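Local coordinates for melanin biosynthesis protein TyrA, putative (Shewanella oneidensis, PDB 2IIZ) that binds heme b and, as a member of the dye-decolorizing (DyP-type) peroxidase family, probably uses it to carry out peroxidase chemistry, at residues N156-R162 with E240-Q244; G178-H182 with I259-P265; H225-L231 with K270-M275. All blocks are in the same frame, centred on the assembly; numbering follows the deposited sequence.

Contact 1 of 3, residues N156-R162 with E240-Q244. With HEM (protoporphyrin IX containing Fe), chain C.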
loop_
_atom_site.group_PDB
_atom_site.type_symbol
_atom_site.label_atom_id
_atom_site.label_comp_id
_atom_site.label_asym_id
_atom_site.label_seq_id
_atom_site.Cartn_x
_atom_site.Cartn_y
_atom_site.Cartn_z
ATOM N N ASN A 156 -8.626 21.677 12.315
ATOM C CA ASN A 156 -8.862 22.067 10.925
ATOM C C ASN A 156 -10.136 22.891 10.783
ATOM O O ASN A 156 -11.078 22.706 11.541
ATOM C CB ASN A 156 -8.992 20.834 10.010
ATOM C CG ASN A 156 -7.768 20.602 9.114
ATOM O OD1 ASN A 156 -6.793 21.356 9.117
ATOM N ND2 ASN A 156 -7.839 19.539 8.322
ATOM N N PRO A 157 -10.162 23.806 9.804
ATOM C CA PRO A 157 -11.402 24.484 9.444
ATOM C C PRO A 157 -12.515 23.479 9.172
ATOM O O PRO A 157 -12.249 22.346 8.730
ATOM C CB PRO A 157 -11.035 25.228 8.154
ATOM C CG PRO A 157 -9.567 25.435 8.229
ATOM C CD PRO A 157 -9.021 24.260 8.982
ATOM N N LYS A 158 -13.747 23.900 9.435
ATOM C CA LYS A 158 -14.895 23.018 9.333
ATOM C C LYS A 158 -15.914 23.601 8.372
ATOM O O LYS A 158 -15.994 24.806 8.196
ATOM C CB LYS A 158 -15.513 22.812 10.718
ATOM C CG LYS A 158 -14.544 22.247 11.793
ATOM C CD LYS A 158 -14.307 20.744 11.642
ATOM C CE LYS A 158 -13.575 20.139 12.870
ATOM N NZ LYS A 158 -12.114 19.864 12.653
ATOM N N GLY A 159 -16.694 22.733 7.748
ATOM C CA GLY A 159 -17.716 23.164 6.808
ATOM C C GLY A 159 -17.209 24.214 5.833
ATOM O O GLY A 159 -16.177 24.045 5.193
ATOM N N ARG A 160 -17.946 25.303 5.730
ATOM C CA ARG A 160 -17.662 26.342 4.750
ATOM C C ARG A 160 -16.417 27.135 5.062
ATOM O O ARG A 160 -15.861 27.767 4.170
ATOM C CB ARG A 160 -18.851 27.312 4.630
ATOM C CG ARG A 160 -19.884 26.844 3.625
ATOM C CD ARG A 160 -19.400 27.094 2.200
ATOM N NE ARG A 160 -19.387 25.878 1.392
ATOM C CZ ARG A 160 -18.951 25.814 0.133
ATOM N NH1 ARG A 160 -18.486 26.901 -0.483
ATOM N NH2 ARG A 160 -18.980 24.649 -0.520
ATOM N N HIS A 161 -15.978 27.115 6.316
ATOM C CA HIS A 161 -14.707 27.744 6.662
ATOM C C HIS A 161 -13.551 27.137 5.873
ATOM O O HIS A 161 -12.620 27.839 5.516
ATOM C CB HIS A 161 -14.420 27.665 8.159
ATOM C CG HIS A 161 -13.405 28.662 8.617
ATOM N ND1 HIS A 161 -13.574 30.023 8.440
ATOM C CD2 HIS A 161 -12.211 28.504 9.239
ATOM C CE1 HIS A 161 -12.525 30.658 8.934
ATOM N NE2 HIS A 161 -11.684 29.761 9.425
ATOM N N ARG A 162 -13.610 25.835 5.603
ATOM C CA ARG A 162 -12.599 25.164 4.766
ATOM C C ARG A 162 -12.387 25.894 3.448
ATOM O O ARG A 162 -11.266 26.165 3.043
ATOM C CB ARG A 162 -13.029 23.745 4.430
ATOM C CG ARG A 162 -13.274 22.868 5.634
ATOM C CD ARG A 162 -13.996 21.597 5.234
ATOM N NE ARG A 162 -13.069 20.568 4.794
ATOM C CZ ARG A 162 -12.342 19.805 5.612
ATOM N NH1 ARG A 162 -12.417 19.945 6.934
ATOM N NH2 ARG A 162 -11.524 18.888 5.103
ATOM N N GLU A 240 -4.612 30.508 9.423
ATOM C CA GLU A 240 -5.051 29.107 9.294
ATOM C C GLU A 240 -4.578 28.438 8.019
ATOM O O GLU A 240 -4.243 29.107 7.054
ATOM C CB GLU A 240 -6.587 29.031 9.341
ATOM C CG GLU A 240 -7.199 28.971 10.747
ATOM C CD GLU A 240 -8.717 29.095 10.715
ATOM O OE1 GLU A 240 -9.211 30.228 10.536
ATOM O OE2 GLU A 240 -9.415 28.060 10.866
ATOM N N ILE A 241 -4.556 27.107 8.035
ATOM C CA ILE A 241 -4.443 26.317 6.822
ATOM C C ILE A 241 -5.414 25.138 6.904
ATOM O O ILE A 241 -5.901 24.787 7.997
ATOM C CB ILE A 241 -3.020 25.767 6.593
ATOM C CG1 ILE A 241 -2.524 24.994 7.813
ATOM C CG2 ILE A 241 -2.049 26.889 6.261
ATOM C CD1 ILE A 241 -1.578 23.874 7.449
ATOM N N LEU A 242 -5.699 24.530 5.759
ATOM C CA LEU A 242 -6.493 23.318 5.749
ATOM C C LEU A 242 -5.585 22.167 5.390
ATOM O O LEU A 242 -5.147 22.025 4.262
ATOM C CB LEU A 242 -7.675 23.410 4.777
ATOM C CG LEU A 242 -8.476 22.107 4.655
ATOM C CD1 LEU A 242 -9.407 21.902 5.850
ATOM C CD2 LEU A 242 -9.232 22.070 3.358
ATOM N N ARG A 243 -5.304 21.334 6.367
ATOM C CA ARG A 243 -4.427 20.203 6.137
ATOM C C ARG A 243 -5.209 19.029 5.633
ATOM O O ARG A 243 -6.361 18.830 6.018
ATOM C CB ARG A 243 -3.758 19.784 7.425
ATOM C CG ARG A 243 -2.743 20.749 7.937
ATOM C CD ARG A 243 -2.484 20.440 9.394
ATOM N NE ARG A 243 -3.608 20.887 10.225
ATOM C CZ ARG A 243 -4.004 20.322 11.360
ATOM N NH1 ARG A 243 -3.386 19.243 11.847
ATOM N NH2 ARG A 243 -5.033 20.843 12.007
ATOM N N GLN A 244 -4.564 18.249 4.777
ATOM C CA GLN A 244 -5.157 17.069 4.200
ATOM C C GLN A 244 -4.227 15.884 4.375
ATOM O O GLN A 244 -4.257 14.986 3.549
ATOM C CB GLN A 244 -5.387 17.304 2.706
ATOM C CG GLN A 244 -6.509 18.294 2.367
ATOM C CD GLN A 244 -7.909 17.743 2.579
ATOM O OE1 GLN A 244 -8.088 16.630 3.069
ATOM N NE2 GLN A 244 -8.920 18.535 2.210
HETATM C CHA HEM C . -2.013 20.359 14.848
HETATM C CHB HEM C . 0.561 16.361 14.074
HETATM C CHC HEM C . 3.303 18.657 10.898
HETATM C CHD HEM C . 0.426 22.481 11.229
HETATM C C1A HEM C . -1.531 19.079 14.941
HETATM C C2A HEM C . -2.009 18.069 15.861
HETATM C C3A HEM C . -1.280 16.962 15.630
HETATM C C4A HEM C . -0.347 17.248 14.573
HETATM C CMA HEM C . -1.384 15.604 16.342
HETATM C CAA HEM C . -3.143 18.265 16.896
HETATM C CBA HEM C . -4.522 17.887 16.318
HETATM C CGA HEM C . -5.054 18.979 15.416
HETATM O O1A HEM C . -5.067 18.800 14.162
HETATM O O2A HEM C . -5.478 20.046 15.939
HETATM C C1B HEM C . 1.529 16.648 13.164
HETATM C C2B HEM C . 2.539 15.715 12.712
HETATM C C3B HEM C . 3.304 16.360 11.823
HETATM C C4B HEM C . 2.788 17.701 11.702
HETATM C CMB HEM C . 2.637 14.258 13.219
HETATM C CAB HEM C . 4.520 15.862 11.025
HETATM C CBB HEM C . 5.370 14.991 11.550
HETATM C C1C HEM C . 2.766 19.896 10.740
HETATM C C2C HEM C . 3.330 20.918 9.898
HETATM C C3C HEM C . 2.536 21.988 9.983
HETATM C C4C HEM C . 1.450 21.650 10.883
HETATM C CMC HEM C . 4.621 20.716 9.089
HETATM C CAC HEM C . 2.681 23.355 9.286
HETATM C CBC HEM C . 3.691 23.690 8.472
HETATM C C1D HEM C . -0.506 22.262 12.206
HETATM C C2D HEM C . -1.570 23.175 12.530
HETATM C C3D HEM C . -2.333 22.513 13.662
HETATM C C4D HEM C . -1.646 21.270 13.901
HETATM C CMD HEM C . -1.857 24.538 11.865
HETATM C CAD HEM C . -3.568 23.036 14.414
HETATM C CBD HEM C . -3.082 23.713 15.685
HETATM C CGD HEM C . -4.166 24.523 16.356
HETATM O O1D HEM C . -4.685 24.059 17.418
HETATM O O2D HEM C . -4.498 25.616 15.828
HETATM N NA HEM C . -0.514 18.552 14.165
HETATM N NB HEM C . 1.704 17.858 12.527
HETATM N NC HEM C . 1.615 20.358 11.333
HETATM N ND HEM C . -0.579 21.154 13.028
HETATM FE FE HEM C . 0.687 19.519 12.918
HETATM O O HOH W 1 -5.337 23.259 10.693
#

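Contact 2 of 3, residues G178-H182 with I259-P265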
loop_
_atom_site.group_PDB
_atom_site.type_symbol
_atom_site.label_atom_id
_atom_site.label_comp_id
_atom_site.label_asym_id
_atom_site.label_seq_id
_atom_site.Cartn_x
_atom_site.Cartn_y
_atom_site.Cartn_z
ATOM N N GLY A 178 -8.635 28.276 -6.864
ATOM C CA GLY A 178 -7.381 27.534 -6.740
ATOM C C GLY A 178 -6.841 27.587 -5.331
ATOM O O GLY A 178 -7.247 28.433 -4.546
ATOM N N SER A 179 -5.920 26.674 -5.014
ATOM C CA SER A 179 -5.289 26.621 -3.685
ATOM C C SER A 179 -3.746 26.506 -3.756
ATOM O O SER A 179 -3.186 25.928 -4.695
ATOM C CB SER A 179 -5.889 25.440 -2.900
ATOM O OG SER A 179 -5.443 25.399 -1.565
ATOM N N TYR A 180 -3.061 27.061 -2.760
ATOM C CA TYR A 180 -1.604 26.901 -2.659
ATOM C C TYR A 180 -1.289 25.658 -1.837
ATOM O O TYR A 180 -1.727 25.525 -0.685
ATOM C CB TYR A 180 -0.935 28.138 -2.059
ATOM C CG TYR A 180 -0.960 29.364 -2.962
ATOM C CD1 TYR A 180 -0.014 29.542 -3.964
ATOM C CD2 TYR A 180 -1.933 30.347 -2.808
ATOM C CE1 TYR A 180 -0.041 30.681 -4.798
ATOM C CE2 TYR A 180 -1.967 31.472 -3.624
ATOM C CZ TYR A 180 -1.025 31.641 -4.619
ATOM O OH TYR A 180 -1.075 32.777 -5.425
ATOM N N ILE A 181 -0.526 24.750 -2.429
ATOM C CA ILE A 181 -0.310 23.445 -1.828
ATOM C C ILE A 181 1.158 23.205 -1.492
ATOM O O ILE A 181 2.033 23.514 -2.276
ATOM C CB ILE A 181 -0.882 22.354 -2.760
ATOM C CG1 ILE A 181 -2.381 22.645 -2.945
ATOM C CG2 ILE A 181 -0.624 20.944 -2.205
ATOM C CD1 ILE A 181 -3.158 21.577 -3.604
ATOM N N HIS A 182 1.419 22.655 -0.310
ATOM C CA HIS A 182 2.775 22.295 0.086
ATOM C C HIS A 182 2.752 20.879 0.644
ATOM O O HIS A 182 1.841 20.507 1.398
ATOM C CB HIS A 182 3.314 23.241 1.144
ATOM C CG HIS A 182 3.520 24.645 0.656
ATOM N ND1 HIS A 182 2.576 25.633 0.820
ATOM C CD2 HIS A 182 4.560 25.223 0.010
ATOM C CE1 HIS A 182 3.025 26.763 0.295
ATOM N NE2 HIS A 182 4.227 26.541 -0.204
ATOM N N ILE A 259 0.335 17.547 4.020
ATOM C CA ILE A 259 -0.185 18.348 2.934
ATOM C C ILE A 259 -0.891 19.572 3.490
ATOM O O ILE A 259 -1.820 19.433 4.266
ATOM C CB ILE A 259 -1.157 17.532 2.072
ATOM C CG1 ILE A 259 -0.465 16.215 1.622
ATOM C CG2 ILE A 259 -1.645 18.375 0.895
ATOM C CD1 ILE A 259 -1.235 15.397 0.637
ATOM N N SER A 260 -0.440 20.762 3.094
ATOM C CA SER A 260 -1.128 22.007 3.423
ATOM C C SER A 260 -1.842 22.581 2.201
ATOM O O SER A 260 -1.311 22.544 1.096
ATOM C CB SER A 260 -0.150 23.037 3.939
ATOM O OG SER A 260 -0.761 24.325 4.047
ATOM N N THR A 261 -3.047 23.116 2.416
ATOM C CA THR A 261 -3.843 23.747 1.365
ATOM C C THR A 261 -4.322 25.086 1.890
ATOM O O THR A 261 -4.824 25.164 3.005
ATOM C CB THR A 261 -5.060 22.897 0.981
ATOM O OG1 THR A 261 -6.027 22.914 2.042
ATOM C CG2 THR A 261 -4.660 21.450 0.688
ATOM N N CYS A 262 -4.168 26.140 1.092
ATOM C CA CYS A 262 -4.389 27.493 1.585
ATOM C C CYS A 262 -4.534 28.500 0.446
ATOM O O CYS A 262 -3.982 28.315 -0.635
ATOM C CB CYS A 262 -3.202 27.876 2.469
ATOM S SG CYS A 262 -3.423 29.369 3.477
ATOM N N ARG A 263 -5.277 29.572 0.683
ATOM C CA ARG A 263 -5.448 30.599 -0.333
ATOM C C ARG A 263 -4.205 31.481 -0.457
ATOM O O ARG A 263 -4.072 32.219 -1.436
ATOM C CB ARG A 263 -6.658 31.470 -0.026
ATOM C CG ARG A 263 -6.393 32.630 0.902
ATOM C CD ARG A 263 -7.669 33.055 1.572
ATOM N NE ARG A 263 -8.601 33.673 0.638
ATOM C CZ ARG A 263 -9.812 34.109 0.970
ATOM N NH1 ARG A 263 -10.254 33.993 2.223
ATOM N NH2 ARG A 263 -10.587 34.663 0.048
ATOM N N THR A 264 -3.312 31.409 0.535
ATOM C CA THR A 264 -2.029 32.123 0.492
ATOM C C THR A 264 -0.907 31.189 0.940
ATOM O O THR A 264 -1.102 30.392 1.865
ATOM C CB THR A 264 -2.052 33.417 1.346
ATOM O OG1 THR A 264 -0.740 33.965 1.400
ATOM C CG2 THR A 264 -2.524 33.162 2.769
ATOM N N PRO A 265 0.266 31.270 0.285
ATOM C CA PRO A 265 1.376 30.366 0.644
ATOM C C PRO A 265 2.194 30.750 1.898
ATOM O O PRO A 265 2.993 29.943 2.370
ATOM C CB PRO A 265 2.277 30.419 -0.600
ATOM C CG PRO A 265 2.049 31.802 -1.180
ATOM C CD PRO A 265 0.632 32.190 -0.816
HETATM O O HOH W 2 -0.054 25.879 1.670
#

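Contact 3 of 3, residues H225-L231 with K270-M275. With HEM (protoporphyrin IX containing Fe), chain C.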
loop_
_atom_site.group_PDB
_atom_site.type_symbol
_atom_site.label_atom_id
_atom_site.label_comp_id
_atom_site.label_asym_id
_atom_site.label_seq_id
_atom_site.Cartn_x
_atom_site.Cartn_y
_atom_site.Cartn_z
ATOM N N HIS A 225 4.111 21.230 19.755
ATOM C CA HIS A 225 3.653 21.386 18.368
ATOM C C HIS A 225 2.530 22.416 18.183
ATOM O O HIS A 225 2.618 23.257 17.299
ATOM C CB HIS A 225 3.190 20.043 17.769
ATOM C CG HIS A 225 2.971 20.088 16.292
ATOM N ND1 HIS A 225 3.809 20.764 15.432
ATOM C CD2 HIS A 225 2.007 19.536 15.518
ATOM C CE1 HIS A 225 3.368 20.629 14.193
ATOM N NE2 HIS A 225 2.275 19.885 14.216
ATOM N N ILE A 226 1.496 22.337 19.016
ATOM C CA ILE A 226 0.268 23.163 18.898
ATOM C C ILE A 226 0.481 24.621 19.340
ATOM O O ILE A 226 -0.267 25.530 18.927
ATOM C CB ILE A 226 -0.887 22.562 19.782
ATOM C CG1 ILE A 226 -1.124 21.106 19.447
ATOM C CG2 ILE A 226 -2.189 23.271 19.598
ATOM C CD1 ILE A 226 -1.148 20.826 18.008
ATOM N N LYS A 227 1.475 24.841 20.186
ATOM C CA LYS A 227 1.796 26.189 20.631
ATOM C C LYS A 227 2.507 26.876 19.484
ATOM O O LYS A 227 2.301 28.053 19.228
ATOM C CB LYS A 227 2.692 26.144 21.882
ATOM C CG LYS A 227 3.029 27.515 22.498
ATOM C CD LYS A 227 1.783 28.320 22.813
ATOM C CE LYS A 227 2.079 29.440 23.794
ATOM N NZ LYS A 227 0.836 30.167 24.219
ATOM N N ARG A 228 3.337 26.102 18.790
ATOM C CA ARG A 228 4.237 26.611 17.761
ATOM C C ARG A 228 3.528 26.926 16.452
ATOM O O ARG A 228 3.904 27.854 15.743
ATOM C CB ARG A 228 5.328 25.569 17.486
ATOM C CG ARG A 228 6.318 25.340 18.636
ATOM C CD ARG A 228 7.380 26.403 18.685
ATOM N NE ARG A 228 6.917 27.572 19.446
ATOM C CZ ARG A 228 6.817 28.801 18.966
ATOM N NH1 ARG A 228 7.141 29.077 17.719
ATOM N NH2 ARG A 228 6.381 29.764 19.743
ATOM N N VAL A 229 2.507 26.157 16.133
ATOM C CA VAL A 229 1.796 26.307 14.855
ATOM C C VAL A 229 0.402 26.952 14.971
ATOM O O VAL A 229 -0.338 27.003 13.983
ATOM C CB VAL A 229 1.612 24.936 14.145
ATOM C CG1 VAL A 229 2.950 24.267 13.885
ATOM C CG2 VAL A 229 0.721 24.043 14.973
ATOM N N ASN A 230 0.033 27.426 16.156
ATOM C CA ASN A 230 -1.129 28.297 16.307
ATOM C C ASN A 230 -0.632 29.728 16.418
ATOM O O ASN A 230 -0.151 30.140 17.469
ATOM C CB ASN A 230 -1.975 27.944 17.539
ATOM C CG ASN A 230 -3.251 28.783 17.628
ATOM O OD1 ASN A 230 -3.201 29.992 17.915
ATOM N ND2 ASN A 230 -4.401 28.149 17.376
ATOM N N LEU A 231 -0.765 30.460 15.314
ATOM C CA LEU A 231 -0.270 31.823 15.173
ATOM C C LEU A 231 -1.412 32.805 14.925
ATOM O O LEU A 231 -2.514 32.431 14.505
ATOM C CB LEU A 231 0.711 31.892 13.997
ATOM C CG LEU A 231 1.829 30.838 14.017
ATOM C CD1 LEU A 231 2.506 30.680 12.655
ATOM C CD2 LEU A 231 2.847 31.198 15.115
ATOM N N LYS A 270 5.164 30.669 7.551
ATOM C CA LYS A 270 5.203 31.192 8.900
ATOM C C LYS A 270 5.116 30.076 9.963
ATOM O O LYS A 270 5.838 30.113 10.959
ATOM C CB LYS A 270 4.084 32.216 9.073
ATOM C CG LYS A 270 4.361 33.546 8.358
ATOM C CD LYS A 270 3.086 34.354 8.140
ATOM C CE LYS A 270 3.370 35.878 8.066
ATOM N NZ LYS A 270 4.626 36.181 7.321
HETATM N N MSE A 271 4.245 29.091 9.747
HETATM C CA MSE A 271 4.135 27.951 10.675
HETATM C C MSE A 271 5.416 27.151 10.701
HETATM O O MSE A 271 5.901 26.809 11.763
HETATM C CB MSE A 271 2.978 27.019 10.303
HETATM C CG MSE A 271 1.635 27.524 10.769
HETATM SE SE MSE A 271 0.151 26.717 9.817
HETATM C CE MSE A 271 -1.251 27.573 10.653
ATOM N N LEU A 272 5.961 26.856 9.528
ATOM C CA LEU A 272 7.162 26.052 9.430
ATOM C C LEU A 272 8.361 26.768 10.061
ATOM O O LEU A 272 9.164 26.161 10.774
ATOM C CB LEU A 272 7.440 25.747 7.981
ATOM C CG LEU A 272 8.585 24.782 7.717
ATOM C CD1 LEU A 272 8.202 23.379 8.161
ATOM C CD2 LEU A 272 9.002 24.813 6.217
ATOM N N HIS A 273 8.479 28.060 9.800
ATOM C CA HIS A 273 9.520 28.854 10.437
ATOM C C HIS A 273 9.388 28.736 11.959
ATOM O O HIS A 273 10.341 28.358 12.646
ATOM C CB HIS A 273 9.414 30.301 9.969
ATOM C CG HIS A 273 10.449 31.203 10.544
ATOM N ND1 HIS A 273 10.552 31.447 11.898
ATOM C CD2 HIS A 273 11.423 31.932 9.951
ATOM C CE1 HIS A 273 11.550 32.285 12.112
ATOM N NE2 HIS A 273 12.096 32.594 10.947
ATOM N N SER A 274 8.204 29.046 12.480
ATOM C CA SER A 274 7.924 28.880 13.909
ATOM C C SER A 274 8.260 27.482 14.453
ATOM O O SER A 274 8.646 27.363 15.618
ATOM C CB SER A 274 6.465 29.211 14.219
ATOM O OG SER A 274 6.110 28.693 15.482
HETATM N N MSE A 275 8.116 26.438 13.629
HETATM C CA MSE A 275 8.496 25.085 14.048
HETATM C C MSE A 275 10.009 24.869 14.072
HETATM O O MSE A 275 10.547 24.363 15.048
HETATM C CB MSE A 275 7.893 24.023 13.123
HETATM C CG MSE A 275 6.379 23.984 13.074
HETATM SE SE MSE A 275 5.730 22.570 11.967
HETATM C CE MSE A 275 6.959 21.229 12.267
HETATM C CHA HEM C . -2.013 20.359 14.848
HETATM C CHB HEM C . 0.561 16.361 14.074
HETATM C CHC HEM C . 3.303 18.657 10.898
HETATM C CHD HEM C . 0.426 22.481 11.229
HETATM C C1A HEM C . -1.531 19.079 14.941
HETATM C C2A HEM C . -2.009 18.069 15.861
HETATM C C3A HEM C . -1.280 16.962 15.630
HETATM C C4A HEM C . -0.347 17.248 14.573
HETATM C CMA HEM C . -1.384 15.604 16.342
HETATM C CAA HEM C . -3.143 18.265 16.896
HETATM C CBA HEM C . -4.522 17.887 16.318
HETATM C CGA HEM C . -5.054 18.979 15.416
HETATM O O1A HEM C . -5.067 18.800 14.162
HETATM O O2A HEM C . -5.478 20.046 15.939
HETATM C C1B HEM C . 1.529 16.648 13.164
HETATM C C2B HEM C . 2.539 15.715 12.712
HETATM C C3B HEM C . 3.304 16.360 11.823
HETATM C C4B HEM C . 2.788 17.701 11.702
HETATM C CMB HEM C . 2.637 14.258 13.219
HETATM C CAB HEM C . 4.520 15.862 11.025
HETATM C CBB HEM C . 5.370 14.991 11.550
HETATM C C1C HEM C . 2.766 19.896 10.740
HETATM C C2C HEM C . 3.330 20.918 9.898
HETATM C C3C HEM C . 2.536 21.988 9.983
HETATM C C4C HEM C . 1.450 21.650 10.883
HETATM C CMC HEM C . 4.621 20.716 9.089
HETATM C CAC HEM C . 2.681 23.355 9.286
HETATM C CBC HEM C . 3.691 23.690 8.472
HETATM C C1D HEM C . -0.506 22.262 12.206
HETATM C C2D HEM C . -1.570 23.175 12.530
HETATM C C3D HEM C . -2.333 22.513 13.662
HETATM C C4D HEM C . -1.646 21.270 13.901
HETATM C CMD HEM C . -1.857 24.538 11.865
HETATM C CAD HEM C . -3.568 23.036 14.414
HETATM C CBD HEM C . -3.082 23.713 15.685
HETATM C CGD HEM C . -4.166 24.523 16.356
HETATM O O1D HEM C . -4.685 24.059 17.418
HETATM O O2D HEM C . -4.498 25.616 15.828
HETATM N NA HEM C . -0.514 18.552 14.165
HETATM N NB HEM C . 1.704 17.858 12.527
HETATM N NC HEM C . 1.615 20.358 11.333
HETATM N ND HEM C . -0.579 21.154 13.028
HETATM FE FE HEM C . 0.687 19.519 12.918
#

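Contact 1 of 3, residues N156-R162 with E240-Q244
Asn156 grips the backbone of Arg243 with both ends of its amide: OD1 accepts from Arg243 N (3.1 Å, the donor tilted 25° from the carbonyl plane), while ND2 donates to Arg243 O, which lies close to the amide plane, at 2.8 Å. One water also donates to Asn156 OD1 and to Ile241 O and accepts from Arg243 NH2. Cut back to an alanine, this side chain would lose both amide bonds, and Arg243 N and O would probably be left without these mates and the water less firmly placed. In a histidine-carboxylate hydrogen bond, His161 NE2 donates almost straight (175°) to Glu240 OE1 at 2.8 Å, meeting its syn side somewhat out of the carboxylate plane. The histidine gets there with CG anti to the backbone N (chi1 -161°). Van der Waals packing centres on Leu242 CD1, which lies over one face of the Arg162 guanidinium, 3.6 Å from CZ, and also touches Pro157 CD; Arg162 NE bonds to Cys15 O. Toward the heme, Arg243 lays one guanidinium face over the porphyrin, and its NH1 and NH2 both donate to propionate oxygen O1A; NH1 also salt-bridges Asp152. The arrangement ties a loop to strand 238-249 behind the heme-binding arginine of a DyP-type peroxidase pocket.

Contact 2 of 3, residues G178-H182 with I259-P265
Tyr180 and Cys262 form a hydrogen-bonded pair in the antiparallel sheet, where strands 179-188 and 254-262 run side by side, their short segments 4.6 Å apart at an angle of 162°. His182 and Ser260 make the next hydrogen-bonded pair, with a bond in each direction, and Ile181 and Thr261 the non-hydrogen-bonded pair between them. The tight part is here: Tyr180 N donates to Cys262 O at 2.6 Å, whereas the return bond from Cys262 N to Tyr180 O is weak, and Cys262 N also makes a weak bond to Ser179 OG, whose hydroxyl is bonded to Ala166 O as well. Ile181, on the same face as Thr261, touches Ile259 CG2 through its CG2 (4.2 Å). On the Tyr180 face the chain turns back after the strand, and Pro265 CD sits over the phenol ring, 3.8 Å from its centroid and 13° off the normal, a CH-pi contact; Arg263 O lies at the ring edge. The tyrosine OH reaches Met82 N. Beyond this the contact loosens: the side chains of the partly exposed Arg263 and Thr264 start away from segment 178-182, and Arg263 forms a salt bridge with Glu171. Toward the heme side, a water links the His182 and Ser260 side chains: it donates to Tyr180 O and lies 2.8 Å from His182 ND1 and 2.9 Å from Ser260 OG.

Contact 3 of 3, residues H225-L231 with K270-M275
With CG anti to the backbone N (chi1 -169°), His225 holds its imidazole under the heme, and NE2 binds the iron at 2.1 Å. Across the contact, Met275 has CG anti to the carbonyl carbon (chi1 -61°) and then SE anti to CA (chi2 -177°), which brings its selenium to the edge of that ring, 3.8 Å from His225 CE1, while the same selenium packs against the porphyrin. Met271, extended beyond CG, sets CE at 3.3 Å from heme methyl CMD; both methionines are selenomethionine in the crystal. Val229 wedges between them: CG1 meets Met275 CG at 3.5 Å, and CG2 faces pyrrole carbon C2D of the heme. Leu231 CD1 touches Met271 CG at 3.8 Å. Farther from the heme, Arg228 NH1 donates to Ser274 O (3.1 Å), which lies close to the guanidinium plane, although NH1 stands above the carbonyl plane; Arg228 NE is bonded to Leu222 O. Asn230 ND2 adds a hydrogen bond to propionate oxygen O2D at 3.0 Å. His225 ND1 is hydrogen-bonded to Asp285 OD2, which is likely to limit rotation of the ring about the Fe-NE2 bond. An iron-bound histidine backed by a carboxylate is the axial arrangement of heme peroxidases, and probably makes the imidazole more electron-rich.

Overall arrangement
All three contacts are largely buried, with contact 2 closest to the centre of the chain, its own centre about 8 Å away, and contact 3 farthest, about 16 Å. Contacts 1 and 2 share one sheet: strands 238-249 and 254-262 are neighbours in it, and Leu242 meets Thr261 between them. Contacts 1 and 3 both reach the heme, at different propionates, and touch where Ile241 packs on Met271; contacts 2 and 3 do not touch, although strand 254-262 leads into helix 266-276. Their chemistry follows their place: backbone pairing inside the sheet, amide and charged bonds where a loop meets a strand, and metal ligation with apolar helix packing beside the cofactor.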